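Local structure of putative acyl-CoA thioester hydrolase YbhC (Escherichia coli K-12, 3GRH) at residues 75-80 against 86-91; 97-102 against 106-111; 194-199 against 203-208. The protein is a putative thioesterase of the outer membrane that belongs to the pectinesterase family but neither binds pectin nor has pectinesterase activity. All blocks are in the same frame, centred on the assembly; numbering follows the deposited sequence.

Contact 1: residues 75-80 against 86-91; sequences PDFVVG and GVTHTT
Thr88 reaches over the backbone of Val78 and meets it with both its amide and its hydroxyl. Thr88 OG1 takes the amide hydrogen of Val78 (N to OG1 2.9 Å), while Thr88 N gives a hydrogen bond of 2.8 Å to Val78 O, lying in the carbonyl plane. The torsion that sets OG1 between the backbone N and the carbonyl carbon of Thr88 (chi1 60°) turns the hydroxyl onto the strand. A second donor, His89 N, reaches the same Val78 O at 3.1 Å, tilted 25° from the carbonyl plane, so two successive amides grip one oxygen. Thr88 OG1 also shares a hydrogen bond of 2.8 Å with His89 ND1, which helps to fix the turn of the imidazole. That ring lies obliquely beside the Phe77 ring, planes 63° apart, with CE1 of His89 3.6 Å from CD1 of Phe77; Thr88 OG1 sits near the plane of the phenyl at its edge. Val78 CB rests 3.3 Å from Gly86 O. Farther along, Gly80 N donates to His89 O. With the bond from His89 N to Val78 O, this makes the single beta bridge between Val79 and His89; the CA-H of Val79 also points at His89 O. Gly80 has no side chain, and Val87 packs there, with its CG2 3.7 Å from Gly80 CA. Strand 77-79 is one of the two edge strands of its parallel sheet. It bonds through its backbone to strand 108-112 on one side, and the irregular segment 86-91 lies against it before Thr91 caps helix 92-100 through Ala94 N. The Phe77 and His89 rings both rest on Ala98 of that helix.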
ATOM      1  N   PRO A  75      26.421  -6.642  -4.519  1.00 20.39           N
ATOM      2  CA  PRO A  75      25.199  -6.824  -5.300  1.00 17.84           C
ATOM      3  C   PRO A  75      25.397  -7.434  -6.677  1.00 18.70           C
ATOM      4  O   PRO A  75      26.501  -7.493  -7.191  1.00 19.27           O
ATOM      5  CB  PRO A  75      24.682  -5.407  -5.455  1.00 19.35           C
ATOM      6  CG  PRO A  75      25.916  -4.549  -5.299  1.00 19.94           C
ATOM      7  CD  PRO A  75      26.835  -5.240  -4.395  1.00 20.60           C
ATOM      8  N   ASP A  76      24.301  -7.909  -7.258  1.00 17.68           N
ATOM      9  CA  ASP A  76      24.331  -8.465  -8.596  1.00 18.49           C
ATOM     10  C   ASP A  76      24.420  -7.380  -9.644  1.00 18.14           C
ATOM     11  O   ASP A  76      25.081  -7.589 -10.682  1.00 21.00           O
ATOM     12  CB  ASP A  76      23.107  -9.339  -8.850  1.00 18.46           C
ATOM     13  CG  ASP A  76      23.083 -10.561  -7.955  1.00 21.85           C
ATOM     14  OD1 ASP A  76      23.883 -11.480  -8.213  1.00 27.57           O
ATOM     15  OD2 ASP A  76      22.295 -10.638  -6.994  1.00 18.66           O
ATOM     16  N   PHE A  77      23.731  -6.279  -9.388  1.00 18.73           N
ATOM     17  CA  PHE A  77      23.677  -5.137 -10.284  1.00 17.94           C
ATOM     18  C   PHE A  77      23.734  -3.856  -9.483  1.00 17.44           C
ATOM     19  O   PHE A  77      23.342  -3.801  -8.322  1.00 16.94           O
ATOM     20  CB  PHE A  77      22.374  -5.150 -11.065  1.00 17.88           C
ATOM     21  CG  PHE A  77      22.166  -6.401 -11.838  1.00 17.33           C
ATOM     22  CD1 PHE A  77      22.803  -6.560 -13.048  1.00 20.45           C
ATOM     23  CD2 PHE A  77      21.432  -7.448 -11.327  1.00 20.79           C
ATOM     24  CE1 PHE A  77      22.680  -7.751 -13.786  1.00 21.91           C
ATOM     25  CE2 PHE A  77      21.284  -8.611 -12.051  1.00 21.11           C
ATOM     26  CZ  PHE A  77      21.902  -8.766 -13.271  1.00 20.07           C
ATOM     27  N   VAL A  78      24.344  -2.840 -10.121  1.00 16.49           N
ATOM     28  CA  VAL A  78      24.438  -1.518  -9.538  1.00 15.73           C
ATOM     29  C   VAL A  78      23.945  -0.445 -10.490  1.00 14.96           C
ATOM     30  O   VAL A  78      24.506  -0.314 -11.576  1.00 16.82           O
ATOM     31  CB  VAL A  78      25.845  -1.140  -9.136  1.00 17.23           C
ATOM     32  CG1 VAL A  78      25.792   0.199  -8.439  1.00 17.99           C
ATOM     33  CG2 VAL A  78      26.441  -2.203  -8.190  1.00 15.74           C
ATOM     34  N   VAL A  79      22.981   0.368 -10.055  1.00 13.92           N
ATOM     35  CA  VAL A  79      22.426   1.425 -10.873  1.00 15.56           C
ATOM     36  C   VAL A  79      22.993   2.712 -10.352  1.00 15.15           C
ATOM     37  O   VAL A  79      23.036   2.950  -9.124  1.00 15.39           O
ATOM     38  CB  VAL A  79      20.891   1.436 -10.794  1.00 14.83           C
ATOM     39  CG1 VAL A  79      20.362   2.540 -11.638  1.00 15.56           C
ATOM     40  CG2 VAL A  79      20.256   0.111 -11.217  1.00 17.90           C
ATOM     41  N   GLY A  80      23.459   3.572 -11.258  1.00 15.67           N
ATOM     42  CA  GLY A  80      24.110   4.773 -10.845  1.00 18.02           C
ATOM     43  C   GLY A  80      24.355   5.657 -12.022  1.00 19.84           C
ATOM     44  O   GLY A  80      23.993   5.325 -13.148  1.00 20.08           O
ATOM     45  N   GLY A  86      31.829   0.822 -10.739  1.00 27.20           N
ATOM     46  CA  GLY A  86      31.036  -0.282 -10.258  1.00 25.93           C
ATOM     47  C   GLY A  86      29.615  -0.244 -10.764  1.00 24.33           C
ATOM     48  O   GLY A  86      28.875  -1.193 -10.552  1.00 25.17           O
ATOM     49  N   VAL A  87      29.225   0.845 -11.428  1.00 22.92           N
ATOM     50  CA  VAL A  87      27.875   0.951 -12.005  1.00 21.89           C
ATOM     51  C   VAL A  87      27.778  -0.009 -13.181  1.00 21.51           C
ATOM     52  O   VAL A  87      28.700  -0.057 -14.034  1.00 20.40           O
ATOM     53  CB  VAL A  87      27.581   2.397 -12.470  1.00 21.87           C
ATOM     54  CG1 VAL A  87      26.369   2.472 -13.301  1.00 22.77           C
ATOM     55  CG2 VAL A  87      27.486   3.346 -11.268  1.00 21.73           C
ATOM     56  N   THR A  88      26.685  -0.782 -13.204  1.00 20.30           N
ATOM     57  CA  THR A  88      26.380  -1.690 -14.303  1.00 21.00           C
ATOM     58  C   THR A  88      25.342  -1.061 -15.250  1.00 20.10           C
ATOM     59  O   THR A  88      25.371  -1.294 -16.439  1.00 19.83           O
ATOM     60  CB  THR A  88      25.920  -3.128 -13.787  1.00 20.77           C
ATOM     61  OG1 THR A  88      24.758  -3.041 -12.974  1.00 21.02           O
ATOM     62  CG2 THR A  88      26.971  -3.776 -12.928  1.00 23.51           C
ATOM     63  N   HIS A  89      24.423  -0.278 -14.719  1.00 19.42           N
ATOM     64  CA  HIS A  89      23.283   0.214 -15.486  1.00 18.42           C
ATOM     65  C   HIS A  89      22.928   1.619 -15.081  1.00 17.65           C
ATOM     66  O   HIS A  89      23.175   1.981 -13.958  1.00 19.17           O
ATOM     67  CB  HIS A  89      22.099  -0.669 -15.159  1.00 17.87           C
ATOM     68  CG  HIS A  89      22.236  -2.048 -15.699  1.00 17.67           C
ATOM     69  ND1 HIS A  89      22.824  -3.072 -14.987  1.00 20.55           N
ATOM     70  CD2 HIS A  89      21.924  -2.551 -16.907  1.00 18.08           C
ATOM     71  CE1 HIS A  89      22.875  -4.143 -15.758  1.00 17.39           C
ATOM     72  NE2 HIS A  89      22.308  -3.867 -16.910  1.00 17.91           N
ATOM     73  N   THR A  90      22.341   2.404 -15.951  1.00 17.07           N
ATOM     74  CA  THR A  90      22.025   3.809 -15.624  1.00 17.32           C
ATOM     75  C   THR A  90      20.540   4.038 -15.377  1.00 17.90           C
ATOM     76  O   THR A  90      20.113   5.153 -15.012  1.00 18.86           O
ATOM     77  CB  THR A  90      22.528   4.749 -16.697  1.00 19.57           C
ATOM     78  OG1 THR A  90      22.034   4.291 -17.952  1.00 20.74           O
ATOM     79  CG2 THR A  90      24.091   4.743 -16.703  1.00 19.55           C
ATOM     80  N   THR A  91      19.740   3.033 -15.653  1.00 14.46           N
ATOM     81  CA  THR A  91      18.318   3.102 -15.321  1.00 15.58           C
ATOM     82  C   THR A  91      17.953   1.867 -14.559  1.00 14.31           C
ATOM     83  O   THR A  91      18.579   0.819 -14.680  1.00 15.47           O
ATOM     84  CB  THR A  91      17.347   3.181 -16.528  1.00 16.96           C
ATOM     85  OG1 THR A  91      17.281   1.934 -17.245  1.00 17.94           O
ATOM     86  CG2 THR A  91      17.703   4.280 -17.423  1.00 17.56           C
TER

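Contact 2: residues 97-102 against 106-111; sequences DAAIIK and KRQYIA
The side-chain amide of Gln108 bridges the backbone of Ala99, in helix 92-100, and the ammonium of Lys102. Gln108 NE2 donates to Ala99 O at 2.8 Å with an N-H...O angle of 156°; the carbonyl oxygen lies close to the amide plane of Gln108, yet the donor stands above the carbonyl plane of Ala99, 46° out of it. At the other end of the amide, Gln108 OE1 accepts from Lys102 NZ at 3.0 Å. Both polar atoms of this buried glutamine thus find a partner on segment 97-102, and the two bonds together set which way round the amide lies. The lysine chain is extended beyond CG and crosses the glutamine obliquely, bringing Lys102 CD within 3.3 Å of Gln108 OE1, so methylenes as well as the ammonium lie against that oxygen; the positive charge would be expected to polarise the amide. Ala99 adds an apolar touch: its CB lies 3.8 Å from Gln108 CD and 4.3 Å from Ile110 CD1. Gln108 can reach the helix because its chain too is extended beyond CG (chi2 -177°). Around this first shell, Phe77 of the preceding strand packs on Ala99, Lys102 and Gln108. Ile110 is held further by Ala95 and Val96 of the helix and by Leu132, while the backbone of Gln108 hydrogen-bonds with Gly129 and Thr131, at the start of strand 130-134. Strand 77-79, helix 92-100 and strand 108-112 form a beta-alpha-beta unit with neighbouring parallel strands, and its helix covers this end of the beta-helix of a family 8 carbohydrate esterase fold.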
ATOM      1  N   ASP A  97      15.551  -5.680 -15.905  1.00 12.64           N
ATOM      2  CA  ASP A  97      15.592  -6.529 -17.060  1.00 13.69           C
ATOM      3  C   ASP A  97      16.775  -7.459 -17.065  1.00 13.46           C
ATOM      4  O   ASP A  97      16.581  -8.621 -17.349  1.00 14.87           O
ATOM      5  CB  ASP A  97      15.582  -5.685 -18.321  1.00 13.99           C
ATOM      6  CG  ASP A  97      14.294  -4.931 -18.562  1.00 20.42           C
ATOM      7  OD1 ASP A  97      13.324  -5.086 -17.814  1.00 21.31           O
ATOM      8  OD2 ASP A  97      14.210  -4.146 -19.577  1.00 21.18           O
ATOM      9  N   ALA A  98      17.962  -6.985 -16.670  1.00 13.15           N
ATOM     10  CA  ALA A  98      19.109  -7.842 -16.674  1.00 13.17           C
ATOM     11  C   ALA A  98      18.978  -8.950 -15.645  1.00 14.29           C
ATOM     12  O   ALA A  98      19.551 -10.028 -15.838  1.00 14.21           O
ATOM     13  CB  ALA A  98      20.405  -7.055 -16.406  1.00 14.77           C
ATOM     14  N   ALA A  99      18.286  -8.659 -14.552  1.00 13.57           N
ATOM     15  CA  ALA A  99      18.034  -9.667 -13.538  1.00 13.28           C
ATOM     16  C   ALA A  99      17.052 -10.709 -14.047  1.00 13.94           C
ATOM     17  O   ALA A  99      17.225 -11.925 -13.880  1.00 15.55           O
ATOM     18  CB  ALA A  99      17.481  -9.006 -12.255  1.00 13.53           C
ATOM     19  N   ILE A 100      15.989 -10.249 -14.659  1.00 13.60           N
ATOM     20  CA  ILE A 100      14.908 -11.130 -15.124  1.00 14.45           C
ATOM     21  C   ILE A 100      15.349 -12.075 -16.236  1.00 15.06           C
ATOM     22  O   ILE A 100      15.000 -13.250 -16.195  1.00 15.76           O
ATOM     23  CB  ILE A 100      13.699 -10.333 -15.597  1.00 15.22           C
ATOM     24  CG1 ILE A 100      13.095  -9.557 -14.463  1.00 18.05           C
ATOM     25  CG2 ILE A 100      12.629 -11.298 -16.230  1.00 17.59           C
ATOM     26  CD1 ILE A 100      12.504 -10.378 -13.370  1.00 21.54           C
ATOM     27  N   ILE A 101      16.150 -11.591 -17.154  1.00 14.55           N
ATOM     28  CA  ILE A 101      16.584 -12.441 -18.311  1.00 15.26           C
ATOM     29  C   ILE A 101      17.373 -13.654 -17.852  1.00 15.56           C
ATOM     30  O   ILE A 101      17.530 -14.604 -18.626  1.00 17.47           O
ATOM     31  CB  ILE A 101      17.266 -11.683 -19.441  1.00 15.80           C
ATOM     32  CG1 ILE A 101      18.516 -10.945 -19.003  1.00 15.08           C
ATOM     33  CG2 ILE A 101      16.242 -10.667 -20.051  1.00 16.58           C
ATOM     34  CD1 ILE A 101      19.474 -10.466 -20.156  1.00 18.19           C
ATOM     35  N   LYS A 102      17.940 -13.646 -16.660  1.00 15.20           N
ATOM     36  CA  LYS A 102      18.700 -14.813 -16.184  1.00 16.43           C
ATOM     37  C   LYS A 102      17.844 -16.059 -15.940  1.00 17.68           C
ATOM     38  O   LYS A 102      18.361 -17.166 -15.895  1.00 19.14           O
ATOM     39  CB  LYS A 102      19.425 -14.474 -14.898  1.00 17.37           C
ATOM     40  CG  LYS A 102      20.565 -13.505 -15.040  1.00 18.47           C
ATOM     41  CD  LYS A 102      21.322 -13.583 -13.767  1.00 22.28           C
ATOM     42  CE  LYS A 102      22.296 -12.454 -13.545  1.00 26.03           C
ATOM     43  NZ  LYS A 102      22.727 -12.564 -12.094  1.00 25.71           N
ATOM     44  N   LYS A 106      17.089 -18.011  -7.869  1.00 15.91           N
ATOM     45  CA  LYS A 106      17.818 -17.360  -6.815  1.00 17.14           C
ATOM     46  C   LYS A 106      17.468 -15.898  -6.768  1.00 14.93           C
ATOM     47  O   LYS A 106      17.262 -15.245  -7.789  1.00 14.84           O
ATOM     48  CB  LYS A 106      19.321 -17.542  -6.985  1.00 17.41           C
ATOM     49  CG  LYS A 106      19.837 -18.783  -6.255  1.00 22.22           C
ATOM     50  CD  LYS A 106      21.389 -18.799  -6.093  1.00 23.64           C
ATOM     51  CE  LYS A 106      21.993 -17.399  -5.681  1.00 27.71           C
ATOM     52  NZ  LYS A 106      22.039 -17.283  -4.154  1.00 28.05           N
ATOM     53  N   ARG A 107      17.430 -15.380  -5.546  1.00 13.83           N
ATOM     54  CA  ARG A 107      17.187 -13.947  -5.351  1.00 13.01           C
ATOM     55  C   ARG A 107      18.321 -13.094  -5.906  1.00 12.57           C
ATOM     56  O   ARG A 107      19.535 -13.440  -5.731  1.00 13.17           O
ATOM     57  CB  ARG A 107      17.034 -13.635  -3.855  1.00 11.88           C
ATOM     58  CG  ARG A 107      16.848 -12.249  -3.579  1.00 13.62           C
ATOM     59  CD  ARG A 107      16.456 -11.942  -2.135  1.00 13.41           C
ATOM     60  NE  ARG A 107      15.142 -12.455  -1.849  1.00 14.06           N
ATOM     61  CZ  ARG A 107      13.996 -11.869  -2.247  1.00 12.73           C
ATOM     62  NH1 ARG A 107      14.000 -10.760  -2.943  1.00 10.96           N
ATOM     63  NH2 ARG A 107      12.869 -12.479  -2.014  1.00 13.21           N
ATOM     64  N   GLN A 108      17.965 -11.994  -6.595  1.00 12.98           N
ATOM     65  CA  GLN A 108      18.938 -11.057  -7.128  1.00 12.90           C
ATOM     66  C   GLN A 108      18.808  -9.738  -6.498  1.00 11.79           C
ATOM     67  O   GLN A 108      17.695  -9.342  -6.181  1.00 12.23           O
ATOM     68  CB  GLN A 108      18.793 -10.916  -8.606  1.00 13.56           C
ATOM     69  CG  GLN A 108      18.971 -12.227  -9.205  1.00 18.11           C
ATOM     70  CD  GLN A 108      18.919 -12.180 -10.629  1.00 22.60           C
ATOM     71  OE1 GLN A 108      19.917 -11.886 -11.277  1.00 24.27           O
ATOM     72  NE2 GLN A 108      17.777 -12.531 -11.168  1.00 22.93           N
ATOM     73  N   TYR A 109      19.948  -9.099  -6.271  1.00 10.92           N
ATOM     74  CA  TYR A 109      20.041  -7.852  -5.553  1.00 10.51           C
ATOM     75  C   TYR A 109      20.547  -6.746  -6.455  1.00 10.97           C
ATOM     76  O   TYR A 109      21.584  -6.906  -7.091  1.00 12.01           O
ATOM     77  CB  TYR A 109      21.015  -8.016  -4.400  1.00 10.97           C
ATOM     78  CG  TYR A 109      20.526  -8.959  -3.341  1.00 11.72           C
ATOM     79  CD1 TYR A 109      19.847  -8.484  -2.264  1.00 15.72           C
ATOM     80  CD2 TYR A 109      20.825 -10.315  -3.412  1.00 15.77           C
ATOM     81  CE1 TYR A 109      19.396  -9.333  -1.303  1.00 15.44           C
ATOM     82  CE2 TYR A 109      20.383 -11.186  -2.399  1.00 14.33           C
ATOM     83  CZ  TYR A 109      19.637 -10.644  -1.384  1.00 13.90           C
ATOM     84  OH  TYR A 109      19.165 -11.380  -0.304  1.00 17.77           O
ATOM     85  N   ILE A 110      19.794  -5.645  -6.491  1.00 11.81           N
ATOM     86  CA  ILE A 110      20.089  -4.496  -7.313  1.00 10.76           C
ATOM     87  C   ILE A 110      20.280  -3.332  -6.385  1.00 12.20           C
ATOM     88  O   ILE A 110      19.366  -2.913  -5.692  1.00 11.22           O
ATOM     89  CB  ILE A 110      18.959  -4.185  -8.306  1.00 10.51           C
ATOM     90  CG1 ILE A 110      18.747  -5.351  -9.220  1.00 12.50           C
ATOM     91  CG2 ILE A 110      19.330  -2.900  -9.126  1.00 12.70           C
ATOM     92  CD1 ILE A 110      17.419  -5.307 -10.049  1.00 14.31           C
ATOM     93  N   ALA A 111      21.498  -2.832  -6.318  1.00  9.99           N
ATOM     94  CA  ALA A 111      21.820  -1.631  -5.501  1.00 10.90           C
ATOM     95  C   ALA A 111      21.599  -0.411  -6.336  1.00 11.94           C
ATOM     96  O   ALA A 111      21.950  -0.433  -7.515  1.00 14.85           O
ATOM     97  CB  ALA A 111      23.279  -1.687  -4.993  1.00 10.65           C
TER

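Contact 3: residues 194-199 against 203-208; sequences AVFWSQ and LQLQNL
Phe196, at the start of strand 196-198, projects into the interior of the right-handed parallel beta-helix of the pectinesterase family. Strand 204-206 lies across that interior in a different parallel sheet, and no hydrogen bond joins the two segments: side chains alone meet. With CG anti to the backbone N (chi1 -165°), the phenyl ring reaches across to Leu205, whose side chain comes from the opposite direction. Phe196 CZ touches Leu205 CD2 at 3.7 Å, while Leu205 CD1 stands 4.3 Å above one ring face, offset toward the rim. Leu203 CD2 lies obliquely to the same ring, 4.3 Å from Phe196 CE2. Val121, Val123 and Leu228, from the strands next to 196-198, pack around the phenylalanine, and Leu228 also meets Leu205. The next residue, Trp197, turns to the other face of the strand, toward helix 174-181, where its ring meets Tyr122 edge-to-face and its NE1 hydrogen-bonds Asp231 OD2. Ser198 faces inward again, in the alternation of an extended strand, and lies beside Leu203 near the short connection between the segments. Its hydroxyl accepts a hydrogen bond from Asn200 N, so the buried oxygen is satisfied within the connecting loop. Leu203 CD2 lies against this side chain, 3.6 Å from Ser198 CB and 3.5 Å from Ser198 OG.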
ATOM      1  N   ALA A 194       0.771   3.830 -12.153  1.00  9.63           N
ATOM      2  CA  ALA A 194       1.878   3.596 -11.225  1.00 10.18           C
ATOM      3  C   ALA A 194       3.232   3.915 -11.763  1.00  9.96           C
ATOM      4  O   ALA A 194       3.547   3.457 -12.876  1.00 11.21           O
ATOM      5  CB  ALA A 194       1.844   2.104 -10.644  1.00 12.54           C
ATOM      6  N   VAL A 195       4.078   4.536 -10.952  1.00  7.83           N
ATOM      7  CA  VAL A 195       5.494   4.765 -11.322  1.00  8.58           C
ATOM      8  C   VAL A 195       6.254   3.455 -11.194  1.00  8.04           C
ATOM      9  O   VAL A 195       7.045   3.098 -12.038  1.00  7.93           O
ATOM     10  CB  VAL A 195       6.129   5.877 -10.436  1.00  8.26           C
ATOM     11  CG1 VAL A 195       7.628   6.002 -10.754  1.00 10.14           C
ATOM     12  CG2 VAL A 195       5.359   7.205 -10.624  1.00  9.43           C
ATOM     13  N   PHE A 196       6.075   2.778 -10.064  1.00  8.28           N
ATOM     14  CA  PHE A 196       6.741   1.526  -9.748  1.00  6.74           C
ATOM     15  C   PHE A 196       5.634   0.507  -9.647  1.00  6.53           C
ATOM     16  O   PHE A 196       4.758   0.626  -8.809  1.00  7.82           O
ATOM     17  CB  PHE A 196       7.502   1.654  -8.409  1.00  7.48           C
ATOM     18  CG  PHE A 196       8.473   0.618  -8.156  1.00  8.36           C
ATOM     19  CD1 PHE A 196       9.851   0.887  -8.183  1.00 12.28           C
ATOM     20  CD2 PHE A 196       8.096  -0.645  -7.942  1.00  9.73           C
ATOM     21  CE1 PHE A 196      10.748  -0.088  -7.946  1.00 13.55           C
ATOM     22  CE2 PHE A 196       9.062  -1.691  -7.751  1.00 10.11           C
ATOM     23  CZ  PHE A 196      10.377  -1.355  -7.759  1.00  8.84           C
ATOM     24  N   TRP A 197       5.676  -0.497 -10.517  1.00  5.52           N
ATOM     25  CA  TRP A 197       4.658  -1.565 -10.533  1.00  5.26           C
ATOM     26  C   TRP A 197       5.349  -2.881 -10.567  1.00  5.88           C
ATOM     27  O   TRP A 197       6.132  -3.172 -11.431  1.00  8.19           O
ATOM     28  CB  TRP A 197       3.822  -1.421 -11.767  1.00  6.64           C
ATOM     29  CG  TRP A 197       2.809  -2.463 -12.049  1.00  7.39           C
ATOM     30  CD1 TRP A 197       2.329  -3.405 -11.194  1.00  7.59           C
ATOM     31  CD2 TRP A 197       2.080  -2.649 -13.283  1.00  8.26           C
ATOM     32  NE1 TRP A 197       1.405  -4.184 -11.835  1.00  8.13           N
ATOM     33  CE2 TRP A 197       1.281  -3.773 -13.122  1.00 11.04           C
ATOM     34  CE3 TRP A 197       2.159  -2.060 -14.547  1.00 12.54           C
ATOM     35  CZ2 TRP A 197       0.471  -4.260 -14.132  1.00 12.06           C
ATOM     36  CZ3 TRP A 197       1.314  -2.495 -15.509  1.00  9.08           C
ATOM     37  CH2 TRP A 197       0.510  -3.585 -15.325  1.00 10.57           C
ATOM     38  N   SER A 198       5.095  -3.641  -9.525  1.00  5.77           N
ATOM     39  CA  SER A 198       5.649  -5.000  -9.408  1.00  5.93           C
ATOM     40  C   SER A 198       4.606  -6.066  -9.385  1.00  8.00           C
ATOM     41  O   SER A 198       3.618  -5.909  -8.710  1.00  6.78           O
ATOM     42  CB  SER A 198       6.441  -5.097  -8.154  1.00  8.67           C
ATOM     43  OG  SER A 198       6.986  -6.402  -7.950  1.00  8.27           O
ATOM     44  N   GLN A 199       4.863  -7.140 -10.157  1.00  7.10           N
ATOM     45  CA  GLN A 199       4.143  -8.384  -9.985  1.00  7.69           C
ATOM     46  C   GLN A 199       5.046  -9.471  -9.446  1.00  7.84           C
ATOM     47  O   GLN A 199       4.694 -10.665  -9.443  1.00 10.52           O
ATOM     48  CB  GLN A 199       3.564  -8.844 -11.296  1.00  8.30           C
ATOM     49  CG  GLN A 199       2.648  -7.814 -11.895  1.00 11.50           C
ATOM     50  CD  GLN A 199       1.624  -8.467 -12.696  1.00 15.73           C
ATOM     51  OE1 GLN A 199       1.924  -9.379 -13.490  1.00 16.47           O
ATOM     52  NE2 GLN A 199       0.368  -8.130 -12.415  1.00 15.34           N
ATOM     53  N   LEU A 203       9.352  -9.689  -4.009  1.00  6.68           N
ATOM     54  CA  LEU A 203       9.989  -8.341  -4.117  1.00  5.94           C
ATOM     55  C   LEU A 203      10.342  -7.845  -2.748  1.00  7.47           C
ATOM     56  O   LEU A 203       9.545  -7.931  -1.825  1.00  6.29           O
ATOM     57  CB  LEU A 203       9.009  -7.390  -4.741  1.00  6.65           C
ATOM     58  CG  LEU A 203       9.577  -5.993  -5.015  1.00  6.27           C
ATOM     59  CD1 LEU A 203      10.377  -5.993  -6.321  1.00 11.65           C
ATOM     60  CD2 LEU A 203       8.354  -5.006  -5.063  1.00 11.41           C
ATOM     61  N   GLN A 204      11.550  -7.282  -2.626  1.00  6.78           N
ATOM     62  CA  GLN A 204      11.985  -6.601  -1.439  1.00  5.95           C
ATOM     63  C   GLN A 204      12.457  -5.233  -1.832  1.00  7.61           C
ATOM     64  O   GLN A 204      13.212  -5.111  -2.771  1.00  7.14           O
ATOM     65  CB  GLN A 204      13.131  -7.372  -0.845  1.00  6.81           C
ATOM     66  CG  GLN A 204      12.691  -8.679  -0.261  1.00  8.52           C
ATOM     67  CD  GLN A 204      13.830  -9.487   0.338  1.00  7.97           C
ATOM     68  OE1 GLN A 204      15.033  -9.255   0.142  1.00  8.53           O
ATOM     69  NE2 GLN A 204      13.443 -10.522   1.079  1.00 14.41           N
ATOM     70  N   LEU A 205      11.979  -4.199  -1.162  1.00  5.58           N
ATOM     71  CA  LEU A 205      12.397  -2.781  -1.386  1.00  6.39           C
ATOM     72  C   LEU A 205      12.901  -2.212  -0.075  1.00  7.42           C
ATOM     73  O   LEU A 205      12.321  -2.447   0.943  1.00  7.01           O
ATOM     74  CB  LEU A 205      11.241  -1.926  -1.843  1.00  5.79           C
ATOM     75  CG  LEU A 205      10.571  -2.316  -3.118  1.00  9.35           C
ATOM     76  CD1 LEU A 205       9.429  -1.368  -3.450  1.00 11.76           C
ATOM     77  CD2 LEU A 205      11.525  -2.355  -4.337  1.00 10.53           C
ATOM     78  N   GLN A 206      14.038  -1.557  -0.118  1.00  6.03           N
ATOM     79  CA  GLN A 206      14.613  -0.980   1.086  1.00  6.40           C
ATOM     80  C   GLN A 206      15.352   0.325   0.782  1.00  7.27           C
ATOM     81  O   GLN A 206      16.136   0.368  -0.163  1.00  6.39           O
ATOM     82  CB  GLN A 206      15.524  -1.977   1.743  1.00  7.46           C
ATOM     83  CG  GLN A 206      16.105  -1.482   3.074  1.00  8.79           C
ATOM     84  CD  GLN A 206      16.742  -2.566   3.872  1.00 10.72           C
ATOM     85  OE1 GLN A 206      17.999  -2.803   3.746  1.00 17.66           O
ATOM     86  NE2 GLN A 206      15.962  -3.242   4.695  1.00 10.43           N
ATOM     87  N   ASN A 207      15.217   1.334   1.648  1.00  7.51           N
ATOM     88  CA  ASN A 207      16.087   2.483   1.661  1.00  6.86           C
ATOM     89  C   ASN A 207      16.061   3.286   0.383  1.00  6.60           C
ATOM     90  O   ASN A 207      17.065   3.692  -0.183  1.00  8.36           O
ATOM     91  CB  ASN A 207      17.527   2.153   2.067  1.00  7.64           C
ATOM     92  CG  ASN A 207      18.304   3.390   2.449  1.00  6.63           C
ATOM     93  OD1 ASN A 207      17.754   4.302   3.145  1.00  8.13           O
ATOM     94  ND2 ASN A 207      19.595   3.387   2.159  1.00  9.86           N
ATOM     95  N   LEU A 208      14.854   3.604  -0.086  1.00  6.78           N
ATOM     96  CA  LEU A 208      14.660   4.410  -1.272  1.00  7.72           C
ATOM     97  C   LEU A 208      13.322   5.117  -1.222  1.00  5.86           C
ATOM     98  O   LEU A 208      12.550   4.892  -0.316  1.00  6.30           O
ATOM     99  CB  LEU A 208      14.771   3.642  -2.560  1.00 10.04           C
ATOM    100  CG  LEU A 208      14.097   2.323  -2.665  1.00  9.60           C
ATOM    101  CD1 LEU A 208      12.622   2.507  -2.930  1.00 10.83           C
ATOM    102  CD2 LEU A 208      14.724   1.497  -3.704  1.00 11.72           C
TER

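Contact 1 is a surface contact, whereas contacts 2 and 3 are buried. Contacts 1 and 2 share one beta-alpha-beta unit: their strands 77-79 and 108-112 are neighbours, probably joined by hydrogen bonds between Val79 N and Ala111 O and between Ala111 N and Phe77 O. Contact 3 lies farther into the beta-helix, its centre about 17 Å from that of contact 1, and touches contact 2 where Arg107 packs on Gln204. Chemistry follows place. Backbone bonds dominate the edge strand in contact 1, a glutamine amide links helix to sheet in contact 2, and apolar side chains meet between sheets in contact 3.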